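Long-range contact in uncharacterized protein (Pseudomonas aeruginosa, PDB 3LLB), which probably takes part in magnesium and cobalt ion transport, this chain being the C-terminal transporter-associated domain of a CorC-type efflux protein: residues E54-L66 against S70-L81. Numbering follows the deposited sequence.
Sequences EVVELGEFRFRVL and SRRVHLLRLSPL
Leu78 drives one methyl, CD1, onto the face of the Phe63 ring, 3.6 Å from the ring centroid and only 18° off the normal. With CG anti to the backbone N (chi1 -171°), the leucine runs alongside the phenylalanine, and the same CD1 also meets CB of Phe61, flanking at the start of its strand, at 3.6 Å. Next along the buried face of Phe63 and Leu78, CD2 of Leu76 packs against CG2 of Val65 at 4.2 Å. Helix 38-46 covers Phe63 and Leu76, while helix 19-26 closes over Leu78 and Phe61. The strand backbones are joined by reciprocal hydrogen bonds between Arg62 and Ser79 and between Arg64 and Arg77, the shortest being Arg77 N to Arg64 O at 2.7 Å. This is the antiparallel hairpin of strands 61-68 and 73-80, the latter central in the five-stranded sheet of the transporter-associated domain; a classic beta bulge, His74 and Leu75 facing Asn67, interrupts it near its turn. The other face is looser and largely polar. There Arg64 and Arg77 lie side by side, NH1 to NH1 4.3 Å apart, a like-charge approach probably eased because Arg77 has a salt bridge to Asp10 and Arg64 a hydrogen bond to Asn53. CD2 of Leu66 sits over the centre of the Arg64 guanidinium. At the exposed end, Leu81 extends its side chain across toward the type II' turn from Leu58 to Phe61: its N donates to Glu60 O at 2.8 Å from above the carbonyl plane, and its CD2 rests 3.4 Å from CD of Glu57, whose carboxylate forms a salt bridge with Arg62.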
ATOM      1  N   GLU A  54       3.450  -0.172 -11.494  1.00  9.21           N
ATOM      2  CA  GLU A  54       4.626   0.297 -10.770  1.00  9.64           C
ATOM      3  C   GLU A  54       4.691  -0.441  -9.419  1.00  9.54           C
ATOM      4  O   GLU A  54       3.679  -0.753  -8.810  1.00  9.41           O
ATOM      5  CB  GLU A  54       4.582   1.812 -10.573  1.00  8.72           C
ATOM      6  CG  GLU A  54       4.684   2.568 -11.899  1.00 11.87           C
ATOM      7  CD  GLU A  54       5.046   4.038 -11.775  1.00 15.12           C
ATOM      8  OE1 GLU A  54       5.997   4.377 -11.034  1.00 16.66           O
ATOM      9  OE2 GLU A  54       4.420   4.851 -12.496  1.00 18.49           O
ATOM     10  N   VAL A  55       5.903  -0.772  -8.996  1.00 10.35           N
ATOM     11  CA  VAL A  55       6.136  -1.524  -7.782  1.00 11.96           C
ATOM     12  C   VAL A  55       7.162  -0.819  -6.880  1.00 11.40           C
ATOM     13  O   VAL A  55       8.149  -0.237  -7.368  1.00 11.37           O
ATOM     14  CB  VAL A  55       6.692  -2.934  -8.140  1.00 12.24           C
ATOM     15  CG1 VAL A  55       7.132  -3.670  -6.907  1.00 15.67           C
ATOM     16  CG2 VAL A  55       5.665  -3.736  -8.909  1.00 14.94           C
ATOM     17  N   VAL A  56       6.930  -0.825  -5.563  1.00 11.24           N
ATOM     18  CA  VAL A  56       7.944  -0.411  -4.590  1.00 10.63           C
ATOM     19  C   VAL A  56       7.994  -1.450  -3.465  1.00 11.30           C
ATOM     20  O   VAL A  56       6.972  -2.018  -3.076  1.00 11.23           O
ATOM     21  CB  VAL A  56       7.672   1.018  -4.102  1.00 10.15           C
ATOM     22  CG1 VAL A  56       6.370   1.163  -3.301  1.00 12.42           C
ATOM     23  CG2 VAL A  56       8.908   1.545  -3.361  1.00 12.96           C
ATOM     24  N   GLU A  57       9.191  -1.714  -2.971  1.00 12.08           N
ATOM     25  CA  GLU A  57       9.400  -2.516  -1.780  1.00 12.11           C
ATOM     26  C   GLU A  57       9.715  -1.625  -0.596  1.00 12.22           C
ATOM     27  O   GLU A  57      10.574  -0.716  -0.656  1.00 11.03           O
ATOM     28  CB  GLU A  57      10.483  -3.543  -2.022  1.00 13.32           C
ATOM     29  CG  GLU A  57      10.153  -4.474  -3.198  1.00 16.67           C
ATOM     30  CD  GLU A  57      11.163  -5.610  -3.376  1.00 20.90           C
ATOM     31  OE1 GLU A  57      12.224  -5.651  -2.658  1.00 21.28           O
ATOM     32  OE2 GLU A  57      10.868  -6.476  -4.243  1.00 25.14           O
ATOM     33  N   LEU A  58       8.943  -1.859   0.447  1.00 12.08           N
ATOM     34  CA  LEU A  58       9.042  -1.150   1.688  1.00 13.14           C
ATOM     35  C   LEU A  58       8.848  -2.135   2.850  1.00 13.06           C
ATOM     36  O   LEU A  58       7.869  -2.903   2.894  1.00 12.54           O
ATOM     37  CB  LEU A  58       7.989  -0.085   1.789  1.00 13.93           C
ATOM     38  CG  LEU A  58       7.947   1.051   0.781  1.00 14.58           C
ATOM     39  CD1 LEU A  58       6.527   1.620   0.786  1.00 16.44           C
ATOM     40  CD2 LEU A  58       9.023   2.086   1.130  1.00 16.03           C
ATOM     41  N   GLY A  59       9.797  -2.129   3.780  1.00 13.99           N
ATOM     42  CA  GLY A  59       9.720  -3.011   4.927  1.00 14.62           C
ATOM     43  C   GLY A  59       9.867  -4.374   4.355  1.00 14.03           C
ATOM     44  O   GLY A  59      10.748  -4.580   3.492  1.00 13.90           O
ATOM     45  N   GLU A  60       8.991  -5.262   4.818  1.00 13.35           N
ATOM     46  CA  GLU A  60       8.973  -6.678   4.423  1.00 12.87           C
ATOM     47  C   GLU A  60       7.907  -6.960   3.383  1.00 11.37           C
ATOM     48  O   GLU A  60       7.505  -8.094   3.215  1.00 11.39           O
ATOM     49  CB  GLU A  60       8.751  -7.517   5.642  1.00 13.86           C
ATOM     50  CG  GLU A  60      10.003  -7.548   6.489  1.00 16.56           C
ATOM     51  CD  GLU A  60      11.062  -8.505   5.905  1.00 22.54           C
ATOM     52  OE1 GLU A  60      10.837  -9.756   5.829  1.00 28.83           O
ATOM     53  OE2 GLU A  60      12.114  -8.019   5.526  1.00 25.90           O
ATOM     54  N   PHE A  61       7.503  -5.922   2.660  1.00 10.34           N
ATOM     55  CA  PHE A  61       6.466  -6.044   1.648  1.00  9.94           C
ATOM     56  C   PHE A  61       6.801  -5.413   0.341  1.00  9.13           C
ATOM     57  O   PHE A  61       7.535  -4.437   0.290  1.00  8.88           O
ATOM     58  CB  PHE A  61       5.175  -5.430   2.153  1.00 11.17           C
ATOM     59  CG  PHE A  61       4.619  -6.101   3.370  1.00 12.40           C
ATOM     60  CD1 PHE A  61       3.859  -7.227   3.255  1.00 13.29           C
ATOM     61  CD2 PHE A  61       4.908  -5.619   4.633  1.00 14.21           C
ATOM     62  CE1 PHE A  61       3.374  -7.864   4.374  1.00 15.56           C
ATOM     63  CE2 PHE A  61       4.413  -6.273   5.764  1.00 15.01           C
ATOM     64  CZ  PHE A  61       3.657  -7.379   5.619  1.00 14.24           C
ATOM     65  N   ARG A  62       6.250  -6.012  -0.715  1.00  9.75           N
ATOM     66  CA  ARG A  62       6.171  -5.443  -2.031  1.00  9.16           C
ATOM     67  C   ARG A  62       4.754  -4.852  -2.268  1.00  9.24           C
ATOM     68  O   ARG A  62       3.714  -5.479  -1.964  1.00  9.01           O
ATOM     69  CB  ARG A  62       6.549  -6.484  -3.096  1.00 10.58           C
ATOM     70  CG  ARG A  62       6.375  -5.953  -4.534  1.00 15.30           C
ATOM     71  CD  ARG A  62       6.759  -6.921  -5.699  1.00 20.89           C
ATOM     72  NE  ARG A  62       8.129  -7.408  -5.603  1.00 27.20           N
ATOM     73  CZ  ARG A  62       8.498  -8.569  -5.050  1.00 31.77           C
ATOM     74  NH1 ARG A  62       7.586  -9.420  -4.545  1.00 34.96           N
ATOM     75  NH2 ARG A  62       9.790  -8.894  -4.994  1.00 31.78           N
ATOM     76  N   PHE A  63       4.732  -3.616  -2.788  1.00  7.62           N
ATOM     77  CA  PHE A  63       3.517  -2.899  -3.115  1.00  8.33           C
ATOM     78  C   PHE A  63       3.472  -2.641  -4.617  1.00  7.44           C
ATOM     79  O   PHE A  63       4.276  -1.889  -5.126  1.00  8.17           O
ATOM     80  CB  PHE A  63       3.506  -1.542  -2.418  1.00  8.55           C
ATOM     81  CG  PHE A  63       3.415  -1.598  -0.881  1.00  8.35           C
ATOM     82  CD1 PHE A  63       2.252  -1.256  -0.241  1.00 11.49           C
ATOM     83  CD2 PHE A  63       4.544  -1.882  -0.084  1.00 10.19           C
ATOM     84  CE1 PHE A  63       2.167  -1.270   1.155  1.00 10.87           C
ATOM     85  CE2 PHE A  63       4.449  -1.860   1.269  1.00  9.91           C
ATOM     86  CZ  PHE A  63       3.242  -1.550   1.883  1.00 11.37           C
ATOM     87  N   ARG A  64       2.500  -3.252  -5.285  1.00  6.28           N
ATOM     88  CA  ARG A  64       2.305  -3.097  -6.734  1.00  7.06           C
ATOM     89  C   ARG A  64       1.025  -2.305  -6.959  1.00  6.42           C
ATOM     90  O   ARG A  64      -0.054  -2.638  -6.368  1.00  8.63           O
ATOM     91  CB  ARG A  64       2.239  -4.464  -7.393  1.00  6.25           C
ATOM     92  CG  ARG A  64       1.821  -4.455  -8.846  1.00 10.59           C
ATOM     93  CD  ARG A  64       1.619  -5.848  -9.381  1.00 15.68           C
ATOM     94  NE  ARG A  64       0.707  -5.782 -10.526  1.00 20.94           N
ATOM     95  CZ  ARG A  64      -0.288  -6.638 -10.792  1.00 23.05           C
ATOM     96  NH1 ARG A  64      -0.549  -7.689  -9.995  1.00 23.38           N
ATOM     97  NH2 ARG A  64      -1.031  -6.451 -11.883  1.00 25.75           N
ATOM     98  N   VAL A  65       1.096  -1.234  -7.748  1.00  5.92           N
ATOM     99  CA  VAL A  65      -0.072  -0.422  -8.043  1.00  6.37           C
ATOM    100  C   VAL A  65      -1.044  -1.179  -8.948  1.00  5.09           C
ATOM    101  O   VAL A  65      -0.713  -1.530 -10.087  1.00  8.01           O
ATOM    102  CB  VAL A  65       0.302   0.991  -8.651  1.00  5.67           C
ATOM    103  CG1 VAL A  65      -0.946   1.792  -8.876  1.00  6.04           C
ATOM    104  CG2 VAL A  65       1.265   1.695  -7.716  1.00  7.04           C
ATOM    105  N   LEU A  66      -2.232  -1.471  -8.443  1.00  5.62           N
ATOM    106  CA  LEU A  66      -3.306  -2.067  -9.282  1.00  5.40           C
ATOM    107  C   LEU A  66      -4.214  -1.052  -9.912  1.00  5.49           C
ATOM    108  O   LEU A  66      -4.720  -1.259 -11.013  1.00  6.35           O
ATOM    109  CB  LEU A  66      -4.124  -3.035  -8.452  1.00  5.92           C
ATOM    110  CG  LEU A  66      -3.480  -4.290  -7.901  1.00  6.97           C
ATOM    111  CD1 LEU A  66      -4.476  -4.937  -6.984  1.00  9.99           C
ATOM    112  CD2 LEU A  66      -3.038  -5.214  -9.026  1.00  9.59           C
ATOM    113  N   SER A  70      -5.803  10.037 -12.097  1.00  6.35           N
ATOM    114  CA  SER A  70      -4.966  11.219 -12.410  1.00  7.06           C
ATOM    115  C   SER A  70      -4.511  12.027 -11.182  1.00  7.78           C
ATOM    116  O   SER A  70      -3.685  12.900 -11.312  1.00  8.23           O
ATOM    117  CB  SER A  70      -5.699  12.135 -13.368  1.00  6.68           C
ATOM    118  OG  SER A  70      -5.743  11.445 -14.619  1.00 10.46           O
ATOM    119  N   ARG A  71      -5.057  11.726 -10.021  1.00  8.43           N
ATOM    120  CA  ARG A  71      -4.771  12.405  -8.754  1.00  8.82           C
ATOM    121  C   ARG A  71      -4.148  11.486  -7.658  1.00  9.14           C
ATOM    122  O   ARG A  71      -3.391  11.952  -6.852  1.00  6.51           O
ATOM    123  CB  ARG A  71      -6.083  12.929  -8.138  1.00 10.46           C
ATOM    124  CG  ARG A  71      -6.853  14.004  -8.852  1.00 17.21           C
ATOM    125  CD  ARG A  71      -6.555  15.440  -8.252  1.00 23.42           C
ATOM    126  NE  ARG A  71      -5.170  15.941  -8.366  1.00 25.26           N
ATOM    127  CZ  ARG A  71      -4.566  16.286  -9.515  1.00 28.26           C
ATOM    128  NH1 ARG A  71      -5.175  16.135 -10.688  1.00 27.56           N
ATOM    129  NH2 ARG A  71      -3.312  16.757  -9.510  1.00 29.68           N
ATOM    130  N   ARG A  72      -4.589  10.217  -7.549  1.00  8.21           N
ATOM    131  CA  ARG A  72      -4.220   9.422  -6.450  1.00  9.38           C
ATOM    132  C   ARG A  72      -4.143   7.925  -6.744  1.00  7.24           C
ATOM    133  O   ARG A  72      -4.631   7.457  -7.780  1.00  8.18           O
ATOM    134  CB  ARG A  72      -5.115   9.764  -5.269  1.00  9.97           C
ATOM    135  CG  ARG A  72      -6.489   9.318  -5.394  1.00 13.88           C
ATOM    136  CD  ARG A  72      -7.366  10.039  -4.390  1.00 21.56           C
ATOM    137  NE  ARG A  72      -8.669  10.280  -4.988  1.00 29.49           N
ATOM    138  CZ  ARG A  72      -9.872  10.083  -4.399  1.00 34.47           C
ATOM    139  NH1 ARG A  72      -9.992   9.658  -3.120  1.00 37.06           N
ATOM    140  NH2 ARG A  72     -10.981  10.314  -5.112  1.00 35.86           N
ATOM    141  N   VAL A  73      -3.474   7.187  -5.859  1.00  6.99           N
ATOM    142  CA  VAL A  73      -3.460   5.725  -5.884  1.00  5.96           C
ATOM    143  C   VAL A  73      -4.764   5.288  -5.264  1.00  5.56           C
ATOM    144  O   VAL A  73      -5.248   5.904  -4.305  1.00  7.66           O
ATOM    145  CB  VAL A  73      -2.295   5.113  -5.176  1.00  5.67           C
ATOM    146  CG1 VAL A  73      -2.293   3.578  -5.192  1.00  8.08           C
ATOM    147  CG2 VAL A  73      -0.998   5.638  -5.756  1.00  7.41           C
ATOM    148  N   HIS A  74      -5.317   4.227  -5.784  1.00  3.83           N
ATOM    149  CA  HIS A  74      -6.525   3.665  -5.195  1.00  4.11           C
ATOM    150  C   HIS A  74      -6.349   2.267  -4.578  1.00  4.37           C
ATOM    151  O   HIS A  74      -6.849   2.024  -3.482  1.00  5.91           O
ATOM    152  CB  HIS A  74      -7.659   3.633  -6.212  1.00  3.94           C
ATOM    153  CG  HIS A  74      -8.245   4.967  -6.532  1.00  6.46           C
ATOM    154  ND1 HIS A  74      -8.983   5.695  -5.619  1.00  9.31           N
ATOM    155  CD2 HIS A  74      -8.221   5.698  -7.666  1.00  5.44           C
ATOM    156  CE1 HIS A  74      -9.388   6.813  -6.191  1.00 10.59           C
ATOM    157  NE2 HIS A  74      -8.941   6.834  -7.429  1.00  5.43           N
ATOM    158  N   LEU A  75      -5.680   1.362  -5.276  1.00  4.48           N
ATOM    159  CA  LEU A  75      -5.554  -0.018  -4.847  1.00  5.89           C
ATOM    160  C   LEU A  75      -4.125  -0.488  -5.086  1.00  6.33           C
ATOM    161  O   LEU A  75      -3.533  -0.219  -6.161  1.00  8.50           O
ATOM    162  CB  LEU A  75      -6.508  -0.896  -5.667  1.00  5.37           C
ATOM    163  CG  LEU A  75      -8.037  -0.706  -5.537  1.00  6.31           C
ATOM    164  CD1 LEU A  75      -8.875  -1.530  -6.556  1.00  7.78           C
ATOM    165  CD2 LEU A  75      -8.479  -0.993  -4.096  1.00  6.06           C
ATOM    166  N   LEU A  76      -3.576  -1.206  -4.098  1.00  7.36           N
ATOM    167  CA  LEU A  76      -2.257  -1.785  -4.111  1.00  7.24           C
ATOM    168  C   LEU A  76      -2.437  -3.273  -3.963  1.00  5.86           C
ATOM    169  O   LEU A  76      -3.324  -3.704  -3.247  1.00  8.12           O
ATOM    170  CB  LEU A  76      -1.428  -1.251  -2.931  1.00  8.13           C
ATOM    171  CG  LEU A  76      -1.332   0.241  -3.212  1.00  9.79           C
ATOM    172  CD1 LEU A  76      -1.653   1.032  -2.051  1.00 11.77           C
ATOM    173  CD2 LEU A  76      -0.036   0.543  -3.937  1.00 11.16           C
ATOM    174  N   ARG A  77      -1.616  -4.067  -4.624  1.00  6.73           N
ATOM    175  CA  ARG A  77      -1.432  -5.455  -4.283  1.00  6.09           C
ATOM    176  C   ARG A  77      -0.214  -5.598  -3.381  1.00  6.28           C
ATOM    177  O   ARG A  77       0.853  -5.179  -3.728  1.00  5.70           O
ATOM    178  CB  ARG A  77      -1.227  -6.280  -5.523  1.00  7.81           C
ATOM    179  CG  ARG A  77      -1.155  -7.754  -5.305  1.00  9.28           C
ATOM    180  CD  ARG A  77      -1.493  -8.515  -6.552  1.00 14.26           C
ATOM    181  NE  ARG A  77      -1.152  -9.932  -6.387  1.00 16.81           N
ATOM    182  CZ  ARG A  77      -1.726 -10.933  -7.014  1.00 16.87           C
ATOM    183  NH1 ARG A  77      -2.710 -10.703  -7.865  1.00 19.79           N
ATOM    184  NH2 ARG A  77      -1.325 -12.173  -6.766  1.00 18.31           N
ATOM    185  N   LEU A  78      -0.430  -6.158  -2.223  1.00  5.74           N
ATOM    186  CA  LEU A  78       0.609  -6.362  -1.202  1.00  6.67           C
ATOM    187  C   LEU A  78       1.105  -7.791  -1.231  1.00  7.24           C
ATOM    188  O   LEU A  78       0.297  -8.680  -1.150  1.00  9.10           O
ATOM    189  CB  LEU A  78       0.017  -6.063   0.156  1.00  7.41           C
ATOM    190  CG  LEU A  78       0.982  -6.017   1.322  1.00  7.01           C
ATOM    191  CD1 LEU A  78       1.789  -4.693   1.368  1.00  7.65           C
ATOM    192  CD2 LEU A  78       0.252  -6.248   2.641  1.00  6.87           C
ATOM    193  N   SER A  79       2.393  -8.018  -1.415  1.00  8.12           N
ATOM    194  CA  SER A  79       3.013  -9.355  -1.415  1.00  9.93           C
ATOM    195  C   SER A  79       4.071  -9.343  -0.289  1.00 12.06           C
ATOM    196  O   SER A  79       4.812  -8.388  -0.146  1.00 12.32           O
ATOM    197  CB  SER A  79       3.710  -9.617  -2.777  1.00 11.21           C
ATOM    198  OG  SER A  79       2.844  -9.594  -3.889  1.00 18.38           O
ATOM    199  N   PRO A  80       4.190 -10.424   0.519  1.00 14.55           N
ATOM    200  CA  PRO A  80       5.345 -10.467   1.445  1.00 16.69           C
ATOM    201  C   PRO A  80       6.688 -10.635   0.747  1.00 19.17           C
ATOM    202  O   PRO A  80       6.741 -11.341  -0.249  1.00 19.98           O
ATOM    203  CB  PRO A  80       5.098 -11.739   2.268  1.00 16.92           C
ATOM    204  CG  PRO A  80       4.158 -12.575   1.470  1.00 16.31           C
ATOM    205  CD  PRO A  80       3.320 -11.609   0.647  1.00 15.51           C
ATOM    206  N   LEU A  81       7.780 -10.065   1.252  1.00 21.72           N
ATOM    207  CA  LEU A  81       9.084 -10.296   0.588  1.00 23.88           C
ATOM    208  C   LEU A  81       9.702 -11.720   0.749  1.00 27.30           C
ATOM    209  O   LEU A  81      10.226 -12.279  -0.214  1.00 27.68           O
ATOM    210  CB  LEU A  81      10.121  -9.233   0.981  1.00 23.69           C
ATOM    211  CG  LEU A  81       9.984  -7.804   0.464  1.00 21.87           C
ATOM    212  CD1 LEU A  81      11.136  -6.924   1.009  1.00 22.67           C
ATOM    213  CD2 LEU A  81       9.927  -7.770  -1.051  1.00 21.11           C
TER